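Local coordinates for protein ribose-5-phosphate isomerase RpiB (Thermotoga maritima, PDB 1O1X) that probably interconverts ribose 5-phosphate and ribulose 5-phosphate, an aldose-ketose isomerisation of the pentose phosphate pathway, at residues Lys14-Ser19 / Asn68-Gly73; Glu25-Val30 / Val41-Thr46; Ser64-Glu69 / Arg91-Ala96; Ala95-Phe100 / Ile115-Gly120; Asp102-Ala107 / Asp133-Thr138. All coordinates share one frame; numbering follows the deposited sequence.

How the contacts relate
Contacts 1 and 4 are strand pairings within one five-stranded parallel sheet, joined to each other by a backbone bond from L116 to G73. Contact 4 is buried and its side chains are all apolar or cysteine, whereas contact 1 runs out at K14, D71 and E69 into charged groups and water. Contact 2 is also buried but ionic: a lysine of helix 24-36 reaches edge strand 40-43 and the turn that follows it. Contact 3 is a small apolar patch near the surface, and shares A95 and A96 with contact 4 and N68 and E69 with contact 1. Contact 5 packs two helices against each other; its A107 and F135 touch A96 and L116 of contact 4.

Contact 1 of 5, residues Lys14-Ser19 / Asn68-Gly73; sequences KIAIAS and NEADFG
Two neighbouring strands of the five-stranded parallel sheet pair here, I15 beside F72 and A16 beside G73. The register is fixed by A16 N, which donates to F72 O at 3.0 Å in the carbonyl plane, and by K14 O, which takes a 2.9 Å bond from D71 N and a weak one from F72 N. D71 also turns its carboxylate back: OD2 receives K14 N at 2.9 Å through its anti lone pair, with 161° at the hydrogen, so one residue grips both K14 N and K14 O. With CG anti to the backbone N (chi1 -176°), the extended K14 chain passes E69, its CD 3.2 Å from E69 O. NZ donates to a water that in turn donates to E69 O and OE1, and E42 and E40 form salt bridges with the same NZ. On one face I15 CD1 meets F72 CB at 3.8 Å and lies at the edge of the ring. On the other, A16 CB touches A70 CB at 3.8 Å. Helix 54-66 packs on this second face through S64, F135 of helix 125-137 meets the F72 ring on the first, and strands 40-43 and 115-117 flank the pair.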
# COMPACT_ATOMS: atom_id res chain seq x y z
N LYS A 14 10.80 -1.33 -26.38
CA LYS A 14 10.62 -2.79 -26.45
C LYS A 14 10.67 -3.38 -25.03
O LYS A 14 11.65 -3.17 -24.30
CB LYS A 14 11.66 -3.46 -27.34
CG LYS A 14 11.41 -5.01 -27.49
CD LYS A 14 12.34 -5.64 -28.51
CE LYS A 14 12.23 -7.17 -28.63
NZ LYS A 14 12.70 -7.55 -30.04
N ILE A 15 9.63 -4.15 -24.68
CA ILE A 15 9.50 -4.74 -23.36
C ILE A 15 9.64 -6.26 -23.44
O ILE A 15 9.02 -6.88 -24.29
CB ILE A 15 8.11 -4.41 -22.78
CG1 ILE A 15 7.86 -2.89 -22.72
CG2 ILE A 15 7.89 -5.11 -21.43
CD1 ILE A 15 8.83 -2.02 -22.06
N ALA A 16 10.45 -6.84 -22.55
CA ALA A 16 10.52 -8.28 -22.33
C ALA A 16 9.73 -8.56 -21.03
O ALA A 16 10.02 -7.99 -20.00
CB ALA A 16 11.92 -8.69 -22.16
N ILE A 17 8.74 -9.44 -21.09
CA ILE A 17 7.90 -9.71 -19.95
C ILE A 17 7.91 -11.20 -19.64
O ILE A 17 8.05 -12.04 -20.54
CB ILE A 17 6.47 -9.17 -20.20
CG1 ILE A 17 5.60 -9.23 -18.93
CG2 ILE A 17 5.75 -9.92 -21.36
CD1 ILE A 17 4.35 -8.33 -19.03
N ALA A 18 7.77 -11.52 -18.36
CA ALA A 18 7.65 -12.88 -17.91
C ALA A 18 7.01 -12.94 -16.52
O ALA A 18 7.07 -11.99 -15.74
CB ALA A 18 8.99 -13.58 -17.90
N SER A 19 6.41 -14.08 -16.24
CA SER A 19 5.81 -14.37 -14.94
C SER A 19 5.87 -15.86 -14.61
O SER A 19 6.04 -16.71 -15.49
CB SER A 19 4.37 -13.93 -14.93
OG SER A 19 3.53 -14.83 -15.64
N ASN A 68 20.94 -6.36 -24.64
CA ASN A 68 20.34 -5.21 -25.30
C ASN A 68 19.30 -5.62 -26.35
O ASN A 68 19.20 -4.99 -27.39
CB ASN A 68 21.42 -4.32 -25.94
CG ASN A 68 20.86 -2.99 -26.44
OD1 ASN A 68 19.97 -2.38 -25.81
ND2 ASN A 68 21.37 -2.54 -27.57
N GLU A 69 18.55 -6.68 -26.09
CA GLU A 69 17.46 -7.09 -26.95
C GLU A 69 16.12 -6.48 -26.53
O GLU A 69 15.16 -6.55 -27.26
CB GLU A 69 17.38 -8.62 -27.02
CG GLU A 69 18.49 -9.24 -27.87
CD GLU A 69 18.43 -8.77 -29.34
OE1 GLU A 69 17.34 -8.80 -29.91
OE2 GLU A 69 19.43 -8.31 -29.90
N ALA A 70 16.04 -5.92 -25.34
CA ALA A 70 14.85 -5.18 -24.91
C ALA A 70 15.35 -3.99 -24.12
O ALA A 70 16.46 -3.98 -23.59
CB ALA A 70 13.92 -6.06 -24.07
N ASP A 71 14.53 -2.97 -24.05
CA ASP A 71 14.84 -1.75 -23.32
C ASP A 71 14.50 -1.85 -21.83
O ASP A 71 15.25 -1.37 -20.98
CB ASP A 71 14.06 -0.62 -23.96
CG ASP A 71 14.41 -0.43 -25.41
OD1 ASP A 71 15.61 -0.23 -25.75
OD2 ASP A 71 13.56 -0.49 -26.28
N PHE A 72 13.33 -2.43 -21.53
CA PHE A 72 12.87 -2.65 -20.15
C PHE A 72 12.31 -4.05 -20.00
O PHE A 72 11.73 -4.61 -20.94
CB PHE A 72 11.76 -1.67 -19.73
CG PHE A 72 12.20 -0.25 -19.67
CD1 PHE A 72 13.00 0.19 -18.63
CD2 PHE A 72 11.81 0.66 -20.66
CE1 PHE A 72 13.39 1.51 -18.57
CE2 PHE A 72 12.21 1.98 -20.61
CZ PHE A 72 13.00 2.40 -19.57
N GLY A 73 12.46 -4.60 -18.80
CA GLY A 73 11.80 -5.83 -18.42
C GLY A 73 10.64 -5.58 -17.47
O GLY A 73 10.60 -4.60 -16.77
O HOH W 1 15.32 -6.85 -29.69

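Contact 2 of 5, residues Glu25-Val30 / Val41-Thr46; sequences ELKEKV and VEDHGT
K27 and D43 carry the ionic part of the contact. NZ of K27 faces the open end of the D43 carboxylate, 3.0 Å from D43 OD1 and 2.9 Å from D43 OD2, meeting the syn lone pair of each. The lysine chain leaves with CG anti to the backbone N and then bends twice (chi2 -95°, chi3 -80°), which brings the amine in between the D43 carboxylate and the T46 carbonyl. E28, from the same helix, reaches out to the amine, and E28 OE2 receives K27 NZ at 2.8 Å, nearly along its C-O axis. E28 OE2 and D43 OD2 stand 3.6 Å apart, two like charges whose repulsion is probably offset by the amine that both of them hold; K31 adds a further salt bridge to D43 OD2. These groups join helix 24-36 to strand 40-43 and the turn that follows it, two elements of the beta-alpha-beta unit that starts with strand 14-18. Backbone groups complete the site. K27 NZ donates to T46 O at 2.8 Å, with an angle of 161° at the oxygen, and G45 N reaches D43 OD1 at 2.9 Å from above the carboxylate plane, closing an Asx turn. The methylenes of K27 rest on I17 of strand 14-18. The peptide between G45 and T46 is cis, and the T46 side chain is about 5 Å from that of H21, predicted to bind the sugar phosphate.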
# COMPACT_ATOMS: atom_id res chain seq x y z
N GLU A 25 -2.17 -14.27 -14.84
CA GLU A 25 -3.32 -13.48 -15.24
C GLU A 25 -2.98 -12.01 -15.39
O GLU A 25 -3.34 -11.38 -16.39
CB GLU A 25 -4.44 -13.66 -14.24
CG GLU A 25 -5.74 -12.94 -14.59
CD GLU A 25 -6.72 -13.00 -13.41
OE1 GLU A 25 -7.11 -14.12 -13.03
OE2 GLU A 25 -7.01 -11.92 -12.82
N LEU A 26 -2.25 -11.47 -14.43
CA LEU A 26 -1.89 -10.06 -14.49
C LEU A 26 -0.88 -9.86 -15.62
O LEU A 26 -0.92 -8.84 -16.29
CB LEU A 26 -1.37 -9.54 -13.17
CG LEU A 26 -1.03 -8.04 -13.13
CD1 LEU A 26 -2.21 -7.18 -13.43
CD2 LEU A 26 -0.43 -7.63 -11.82
N LYS A 27 0.03 -10.81 -15.81
CA LYS A 27 1.05 -10.72 -16.87
C LYS A 27 0.35 -10.57 -18.23
O LYS A 27 0.72 -9.76 -19.03
CB LYS A 27 1.96 -11.96 -16.85
CG LYS A 27 3.10 -11.93 -17.89
CD LYS A 27 2.81 -12.63 -19.18
CE LYS A 27 2.99 -14.14 -19.04
NZ LYS A 27 2.55 -14.85 -20.29
N GLU A 28 -0.66 -11.40 -18.47
CA GLU A 28 -1.45 -11.34 -19.68
C GLU A 28 -2.15 -9.99 -19.86
O GLU A 28 -2.16 -9.43 -20.97
CB GLU A 28 -2.47 -12.48 -19.66
CG GLU A 28 -1.84 -13.87 -19.80
CD GLU A 28 -1.21 -14.08 -21.17
OE1 GLU A 28 -1.98 -14.12 -22.16
OE2 GLU A 28 0.04 -14.16 -21.28
N LYS A 29 -2.75 -9.46 -18.79
CA LYS A 29 -3.41 -8.16 -18.86
C LYS A 29 -2.42 -7.03 -19.15
O LYS A 29 -2.69 -6.18 -19.96
CB LYS A 29 -4.16 -7.91 -17.57
CG LYS A 29 -5.38 -8.82 -17.43
CD LYS A 29 -6.05 -8.64 -16.10
CE LYS A 29 -7.39 -9.38 -16.10
NZ LYS A 29 -7.88 -9.51 -14.69
N VAL A 30 -1.26 -7.07 -18.54
CA VAL A 30 -0.22 -6.07 -18.76
C VAL A 30 0.32 -6.14 -20.18
O VAL A 30 0.50 -5.14 -20.86
CB VAL A 30 0.89 -6.18 -17.71
CG1 VAL A 30 2.09 -5.36 -18.10
CG2 VAL A 30 0.36 -5.71 -16.33
N VAL A 41 6.21 -6.12 -27.45
CA VAL A 41 6.36 -6.95 -26.26
C VAL A 41 6.81 -8.35 -26.64
O VAL A 41 6.23 -8.96 -27.54
CB VAL A 41 5.04 -7.07 -25.46
CG1 VAL A 41 5.25 -7.89 -24.21
CG2 VAL A 41 4.48 -5.71 -25.08
N GLU A 42 7.89 -8.83 -26.02
CA GLU A 42 8.30 -10.22 -26.11
C GLU A 42 7.89 -10.94 -24.83
O GLU A 42 8.35 -10.61 -23.73
CB GLU A 42 9.81 -10.36 -26.36
CG GLU A 42 10.10 -10.33 -27.85
CD GLU A 42 11.61 -10.35 -28.23
OE1 GLU A 42 12.44 -10.61 -27.31
OE2 GLU A 42 11.90 -10.07 -29.45
N ASP A 43 7.02 -11.92 -24.98
CA ASP A 43 6.51 -12.67 -23.82
C ASP A 43 7.31 -13.95 -23.70
O ASP A 43 7.16 -14.86 -24.51
CB ASP A 43 5.03 -12.95 -24.04
CG ASP A 43 4.36 -13.71 -22.88
OD1 ASP A 43 4.99 -14.02 -21.83
OD2 ASP A 43 3.17 -14.03 -23.01
N HIS A 44 8.14 -14.00 -22.66
CA HIS A 44 8.98 -15.15 -22.34
C HIS A 44 8.25 -16.23 -21.51
O HIS A 44 8.86 -17.24 -21.17
CB HIS A 44 10.22 -14.70 -21.60
CG HIS A 44 11.12 -13.84 -22.42
ND1 HIS A 44 12.14 -14.36 -23.20
CD2 HIS A 44 11.14 -12.50 -22.61
CE1 HIS A 44 12.75 -13.36 -23.81
NE2 HIS A 44 12.16 -12.23 -23.48
N GLY A 45 6.95 -16.06 -21.27
CA GLY A 45 6.17 -17.03 -20.53
C GLY A 45 6.14 -16.69 -19.05
O GLY A 45 6.62 -15.66 -18.66
N THR A 46 5.57 -17.55 -18.20
CA THR A 46 4.96 -18.81 -18.60
C THR A 46 3.66 -18.62 -19.40
O THR A 46 3.12 -17.51 -19.48
CB THR A 46 4.80 -19.69 -17.34
OG1 THR A 46 4.41 -21.00 -17.75
CG2 THR A 46 3.69 -19.19 -16.41

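Contact 3 of 5, residues Ser64-Glu69 / Arg91-Ala96; sequences SILSNE and RGIRAA
I93 and L66 bury about equal areas in this contact, 52 and 53 Å², and I65 buries 23 Å². L66 and I65 converge on one methyl, I93 CD1. It sits 3.7 Å from L66 CD2 and 3.7 Å from I65 CG2, so that the tip of I93 is set between two consecutive side chains of the last helical turn. Both torsions of I93 are near -60° (chi1 -61°), which places CG1 beside the backbone N and brings CD1 up against the helix; CG1 itself is 4.0 Å from L66 CD2. The L66 and I93 chains cross at about a right angle. L66 CD2 continues past the isoleucine to lie 3.6 Å from R91 O, over the backbone of R91 and G92. G92 has positive phi (93°), where a side chain would collide with the carbonyl O of R91, and a CB would also crowd L66 CD2. The patch lies where helix 54-66 ends in a Schellman motif, with N68 at positive phi, E69 N bonded to S64 O at 2.8 Å and N68 N to I65 O at 3.1 Å; it meets the loop that leads into edge strand 95-97. Nothing polar crosses between the segments. The loop is held instead by N114, whose side chain bonds to G92 O and R94 N, and by R89 of the third subunit, which donates to I93 O. I93 also packs on I115 of the adjoining strand, while I65 touches A70 and N114.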
# COMPACT_ATOMS: atom_id res chain seq x y z
N SER A 64 17.64 -10.97 -21.88
CA SER A 64 17.18 -10.07 -22.91
C SER A 64 17.63 -8.61 -22.64
O SER A 64 18.07 -7.90 -23.56
CB SER A 64 15.67 -10.23 -23.06
OG SER A 64 15.23 -9.42 -24.11
N ILE A 65 17.61 -8.18 -21.38
CA ILE A 65 18.08 -6.85 -21.00
C ILE A 65 19.61 -6.75 -21.15
O ILE A 65 20.13 -5.80 -21.74
CB ILE A 65 17.66 -6.51 -19.57
CG1 ILE A 65 16.14 -6.36 -19.43
CG2 ILE A 65 18.38 -5.27 -19.07
CD1 ILE A 65 15.50 -5.37 -20.41
N LEU A 66 20.34 -7.73 -20.62
CA LEU A 66 21.80 -7.72 -20.69
C LEU A 66 22.34 -7.81 -22.12
O LEU A 66 23.41 -7.28 -22.41
CB LEU A 66 22.42 -8.83 -19.83
CG LEU A 66 22.15 -8.70 -18.34
CD1 LEU A 66 22.84 -9.84 -17.63
CD2 LEU A 66 22.64 -7.38 -17.77
N SER A 67 21.61 -8.47 -23.00
CA SER A 67 22.00 -8.58 -24.42
C SER A 67 21.54 -7.36 -25.27
O SER A 67 21.70 -7.36 -26.47
CB SER A 67 21.44 -9.86 -25.03
OG SER A 67 20.05 -9.78 -25.13
N ASN A 68 20.94 -6.36 -24.64
CA ASN A 68 20.34 -5.21 -25.30
C ASN A 68 19.30 -5.62 -26.35
O ASN A 68 19.20 -4.99 -27.39
CB ASN A 68 21.42 -4.32 -25.94
CG ASN A 68 20.86 -2.99 -26.44
OD1 ASN A 68 19.97 -2.38 -25.81
ND2 ASN A 68 21.37 -2.54 -27.57
N GLU A 69 18.55 -6.68 -26.09
CA GLU A 69 17.46 -7.09 -26.95
C GLU A 69 16.12 -6.48 -26.53
O GLU A 69 15.16 -6.55 -27.26
CB GLU A 69 17.38 -8.62 -27.02
CG GLU A 69 18.49 -9.24 -27.87
CD GLU A 69 18.43 -8.77 -29.34
OE1 GLU A 69 17.34 -8.80 -29.91
OE2 GLU A 69 19.43 -8.31 -29.90
N ARG A 91 24.69 -8.52 -12.23
CA ARG A 91 25.25 -7.19 -12.41
C ARG A 91 24.66 -6.53 -13.68
O ARG A 91 24.43 -7.18 -14.71
CB ARG A 91 26.79 -7.24 -12.46
CG ARG A 91 27.44 -7.55 -11.06
CD ARG A 91 28.97 -7.74 -11.11
NE ARG A 91 29.69 -6.50 -11.40
CZ ARG A 91 30.12 -6.12 -12.61
NH1 ARG A 91 29.90 -6.87 -13.70
NH2 ARG A 91 30.75 -4.97 -12.76
N GLY A 92 24.34 -5.26 -13.57
CA GLY A 92 23.71 -4.53 -14.64
C GLY A 92 22.21 -4.52 -14.58
O GLY A 92 21.60 -3.80 -15.37
N ILE A 93 21.60 -5.34 -13.72
CA ILE A 93 20.16 -5.39 -13.59
C ILE A 93 19.74 -4.64 -12.37
O ILE A 93 20.30 -4.82 -11.28
CB ILE A 93 19.66 -6.88 -13.49
CG1 ILE A 93 20.04 -7.65 -14.76
CG2 ILE A 93 18.15 -6.94 -13.16
CD1 ILE A 93 19.38 -7.15 -16.07
N ARG A 94 18.76 -3.75 -12.53
CA ARG A 94 18.17 -3.01 -11.41
C ARG A 94 16.65 -3.23 -11.51
O ARG A 94 15.94 -2.55 -12.23
CB ARG A 94 18.61 -1.57 -11.48
CG ARG A 94 20.12 -1.38 -11.21
CD ARG A 94 20.61 0.07 -11.28
NE ARG A 94 20.35 0.57 -12.61
CZ ARG A 94 21.07 0.32 -13.70
NH1 ARG A 94 22.19 -0.37 -13.64
NH2 ARG A 94 20.63 0.75 -14.86
N ALA A 95 16.19 -4.27 -10.80
CA ALA A 95 14.82 -4.69 -10.80
C ALA A 95 14.10 -4.14 -9.58
O ALA A 95 14.49 -4.43 -8.42
CB ALA A 95 14.75 -6.22 -10.84
N ALA A 96 13.03 -3.38 -9.83
CA ALA A 96 12.35 -2.62 -8.78
C ALA A 96 10.91 -3.11 -8.58
O ALA A 96 10.06 -2.96 -9.46
CB ALA A 96 12.33 -1.13 -9.13

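Contact 4 of 5, residues Ala95-Phe100 / Ile115-Gly120; sequences AALCLF and ILVLPG
V117 lies at the apolar centre, its two methyls parted between alternate residues of strand 95-97. CG1, anti to the backbone N (chi1 177°), meets L97 CD1 at 3.9 Å, and CG2 lies 4.0 Å from A95 CB. On the same face A95 CB and I115 CB are 3.8 Å apart. The reverse face holds A96, L116 and C98, with L116 CD1 3.8 Å from C98 CB. Farther along, the P119 ring lies beside L97 CD1 and C98 O, and P119 CG is 3.7 Å from L99 CD1 in one of two conformers of that leucine. A glycine in place of P119 would take this ring away and would probably open a gap beside L97 and the C98 carbonyl. Along the polar seam three bonds set a parallel register: A96 N to I115 O at 2.8 Å, V117 N to A96 O at 2.9 Å, and C98 N to V117 O at 3.1 Å. The second comes from well above the carbonyl plane (51° out of it), whereas the third runs nearly along its axis (167°). C98 O is buried without a hydrogen-bond partner, with L118 CD2 and P119 CD close by. Strands 95-97 and 115-117, with helix 101-109 between them in the chain, make a beta-alpha-beta unit: helix 81-87 packs on the V117 face, helices 101-109 and 125-137 on the L116 face, and strand 72-75 continues the sheet beyond 115-117.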
# COMPACT_ATOMS: atom_id res chain seq x y z
N ALA A 95 16.19 -4.27 -10.80
CA ALA A 95 14.82 -4.69 -10.80
C ALA A 95 14.10 -4.14 -9.58
O ALA A 95 14.49 -4.43 -8.42
CB ALA A 95 14.75 -6.22 -10.84
N ALA A 96 13.03 -3.38 -9.83
CA ALA A 96 12.35 -2.62 -8.78
C ALA A 96 10.91 -3.11 -8.58
O ALA A 96 10.06 -2.96 -9.46
CB ALA A 96 12.33 -1.13 -9.13
N LEU A 97 10.65 -3.62 -7.39
CA LEU A 97 9.32 -4.06 -6.94
C LEU A 97 8.51 -2.80 -6.57
O LEU A 97 8.82 -2.12 -5.57
CB LEU A 97 9.50 -5.01 -5.75
CG LEU A 97 8.25 -5.56 -5.07
CD1 LEU A 97 7.27 -6.08 -6.06
CD2 LEU A 97 8.59 -6.62 -4.00
N CYS A 98 7.51 -2.48 -7.37
CA CYS A 98 6.74 -1.26 -7.20
C CYS A 98 5.28 -1.58 -6.97
O CYS A 98 4.65 -2.28 -7.80
CB CYS A 98 6.88 -0.37 -8.43
SG CYS A 98 8.58 0.16 -8.80
N LEU A 99 4.73 -1.08 -5.88
CA LEU A 99 3.33 -1.34 -5.53
C LEU A 99 2.40 -0.18 -5.85
O LEU A 99 1.17 -0.30 -5.75
CB LEU A 99 3.21 -1.70 -4.05
CG LEU A 99 3.11 -3.21 -3.83
CD1 LEU A 99 4.39 -3.90 -4.31
CD2 LEU A 99 2.82 -3.50 -2.34
N PHE A 100 2.97 0.98 -6.14
CA PHE A 100 2.18 2.15 -6.57
C PHE A 100 3.07 3.07 -7.47
O PHE A 100 4.31 2.93 -7.46
CB PHE A 100 1.49 2.90 -5.39
CG PHE A 100 2.43 3.37 -4.30
CD1 PHE A 100 2.78 2.53 -3.26
CD2 PHE A 100 2.95 4.67 -4.31
CE1 PHE A 100 3.65 2.97 -2.25
CE2 PHE A 100 3.78 5.10 -3.33
CZ PHE A 100 4.15 4.26 -2.32
N ILE A 115 14.24 -3.08 -14.90
CA ILE A 115 13.17 -4.07 -14.76
C ILE A 115 12.19 -3.63 -13.70
O ILE A 115 12.57 -3.26 -12.59
CB ILE A 115 13.70 -5.51 -14.43
CG1 ILE A 115 14.60 -6.05 -15.55
CG2 ILE A 115 12.54 -6.45 -14.19
CD1 ILE A 115 15.04 -7.48 -15.35
N LEU A 116 10.92 -3.65 -14.08
CA LEU A 116 9.80 -3.39 -13.19
C LEU A 116 9.28 -4.74 -12.68
O LEU A 116 8.99 -5.62 -13.46
CB LEU A 116 8.69 -2.64 -13.92
CG LEU A 116 7.32 -2.56 -13.24
CD1 LEU A 116 7.47 -1.78 -11.96
CD2 LEU A 116 6.29 -1.93 -14.15
N VAL A 117 9.14 -4.86 -11.38
CA VAL A 117 8.58 -6.06 -10.81
C VAL A 117 7.23 -5.72 -10.19
O VAL A 117 7.11 -4.76 -9.40
CB VAL A 117 9.54 -6.69 -9.73
CG1 VAL A 117 8.90 -7.91 -9.09
CG2 VAL A 117 10.91 -7.01 -10.32
N LEU A 118 6.24 -6.54 -10.51
CA LEU A 118 4.89 -6.36 -10.04
C LEU A 118 4.38 -7.59 -9.31
O LEU A 118 4.65 -8.71 -9.69
CB LEU A 118 3.94 -6.11 -11.22
CG LEU A 118 4.21 -4.90 -12.09
CD1 LEU A 118 3.38 -4.95 -13.36
CD2 LEU A 118 3.92 -3.64 -11.31
N PRO A 119 3.62 -7.37 -8.25
CA PRO A 119 2.97 -8.45 -7.52
C PRO A 119 1.59 -8.86 -8.08
O PRO A 119 0.55 -8.21 -7.80
CB PRO A 119 2.80 -7.86 -6.15
CG PRO A 119 2.60 -6.45 -6.38
CD PRO A 119 3.36 -6.07 -7.63
N GLY A 120 1.58 -9.99 -8.76
CA GLY A 120 0.42 -10.47 -9.50
C GLY A 120 -0.79 -10.84 -8.71
O GLY A 120 -1.86 -10.86 -9.25

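Contact 5 of 5, residues Asp102-Ala107 / Asp133-Thr138; sequences DMARLA and DTFLST
R105 can be followed outward from CB, which lies 3.7 Å from T134 CG2, the methyl that also approaches R105 N. The next atom, CG, is anti to the backbone N (chi1 171°) and meets T138 CG2 at 4.3 Å. Beyond it a bend at chi3 (64°) turns the head back along its own helix: NE makes a weak bond to D102 OD2, and NH2 makes a salt bridge to the same oxygen at 3.1 Å; OD2 offers its anti lone pair and lies in the guanidinium plane. W130 of the fourth subunit adds a cation-pi contact. T138 continues this contact, with CG2 3.6 Å from R105 O and OG1 donating to T134 O at 2.6 Å. That carbonyl is gripped from opposite faces, by S137 N and by T138 OG1. Changing T138 to glycine would remove both branches, and would probably leave T134 O with one donor fewer and the R105 carbonyl without its methyl neighbour. Deeper in, A104 CB sits 4.1 Å from F135 CB, and A107 CB 4.3 Å from CE1 at the edge of the ring. The small A104 and A107 probably allow the close approach of helices 101-109 and 125-137, the axes of their short segments 8.0 Å apart at closest approach and 16° from parallel, as in neighbouring helices covering one face of a Rossmann-like alpha/beta sheet. A107 is close to N111, a predicted ligand-binding residue.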
# COMPACT_ATOMS: atom_id res chain seq x y z
N ASP A 102 4.32 6.17 -7.69
CA ASP A 102 5.49 6.90 -7.18
C ASP A 102 6.69 6.03 -6.94
O ASP A 102 7.83 6.50 -7.07
CB ASP A 102 5.18 7.66 -5.91
CG ASP A 102 4.26 8.83 -6.16
OD1 ASP A 102 3.03 8.59 -6.26
OD2 ASP A 102 4.69 9.99 -6.34
N MSE A 103 6.49 4.76 -6.61
CA MSE A 103 7.63 3.88 -6.49
C MSE A 103 8.33 3.66 -7.84
O MSE A 103 9.57 3.65 -7.90
CB MSE A 103 7.24 2.56 -5.83
CG MSE A 103 6.87 2.73 -4.38
SE MSE A 103 6.55 0.98 -3.49
CE MSE A 103 8.39 0.35 -3.34
N ALA A 104 7.54 3.48 -8.90
CA ALA A 104 8.07 3.33 -10.24
C ALA A 104 8.75 4.62 -10.67
O ALA A 104 9.79 4.56 -11.33
CB ALA A 104 6.97 2.97 -11.25
N ARG A 105 8.17 5.77 -10.34
CA ARG A 105 8.79 7.04 -10.65
C ARG A 105 10.21 7.10 -10.03
O ARG A 105 11.17 7.41 -10.71
CB ARG A 105 7.92 8.22 -10.18
CG ARG A 105 8.58 9.60 -10.28
CD ARG A 105 7.69 10.71 -9.81
NE ARG A 105 7.34 10.62 -8.38
CZ ARG A 105 8.12 11.01 -7.34
NH1 ARG A 105 9.33 11.51 -7.54
NH2 ARG A 105 7.67 10.89 -6.08
N LEU A 106 10.32 6.82 -8.74
CA LEU A 106 11.60 6.87 -8.07
C LEU A 106 12.55 5.76 -8.54
O LEU A 106 13.73 5.98 -8.66
CB LEU A 106 11.41 6.89 -6.54
CG LEU A 106 10.84 8.20 -5.96
CD1 LEU A 106 10.52 8.07 -4.52
CD2 LEU A 106 11.78 9.34 -6.19
N ALA A 107 12.03 4.57 -8.83
CA ALA A 107 12.84 3.49 -9.36
C ALA A 107 13.60 3.96 -10.62
O ALA A 107 14.77 3.63 -10.79
CB ALA A 107 11.99 2.26 -9.67
N ASP A 133 2.92 2.67 -16.87
CA ASP A 133 2.98 3.93 -17.61
C ASP A 133 4.02 4.87 -16.98
O ASP A 133 4.80 5.51 -17.69
CB ASP A 133 1.66 4.67 -17.57
CG ASP A 133 0.57 4.06 -18.45
OD1 ASP A 133 0.83 3.16 -19.27
OD2 ASP A 133 -0.60 4.49 -18.34
N THR A 134 4.04 4.94 -15.66
CA THR A 134 5.02 5.76 -14.94
C THR A 134 6.47 5.27 -15.16
O THR A 134 7.39 6.05 -15.45
CB THR A 134 4.68 5.74 -13.46
OG1 THR A 134 3.37 6.28 -13.29
CG2 THR A 134 5.61 6.63 -12.66
N PHE A 135 6.65 3.94 -15.05
CA PHE A 135 7.93 3.31 -15.25
C PHE A 135 8.50 3.61 -16.65
O PHE A 135 9.66 3.94 -16.79
CB PHE A 135 7.82 1.79 -15.04
CG PHE A 135 9.15 1.11 -14.85
CD1 PHE A 135 9.75 1.09 -13.58
CD2 PHE A 135 9.78 0.46 -15.90
CE1 PHE A 135 10.95 0.41 -13.38
CE2 PHE A 135 11.01 -0.19 -15.69
CZ PHE A 135 11.57 -0.21 -14.45
N LEU A 136 7.65 3.50 -17.67
CA LEU A 136 8.10 3.66 -19.03
C LEU A 136 8.24 5.10 -19.45
O LEU A 136 8.84 5.40 -20.48
CB LEU A 136 7.14 2.94 -19.98
CG LEU A 136 7.07 1.42 -19.84
CD1 LEU A 136 6.18 0.81 -20.96
CD2 LEU A 136 8.41 0.83 -19.86
N SER A 137 7.71 6.04 -18.68
CA SER A 137 7.75 7.40 -19.13
C SER A 137 8.62 8.29 -18.26
O SER A 137 8.68 9.49 -18.49
CB SER A 137 6.31 7.92 -19.28
OG SER A 137 5.73 7.98 -18.02
N THR A 138 9.33 7.75 -17.28
CA THR A 138 10.15 8.55 -16.38
C THR A 138 11.64 8.41 -16.73
O THR A 138 12.18 7.29 -16.75
CB THR A 138 9.95 8.09 -14.93
OG1 THR A 138 8.57 8.24 -14.56
CG2 THR A 138 10.75 8.95 -13.91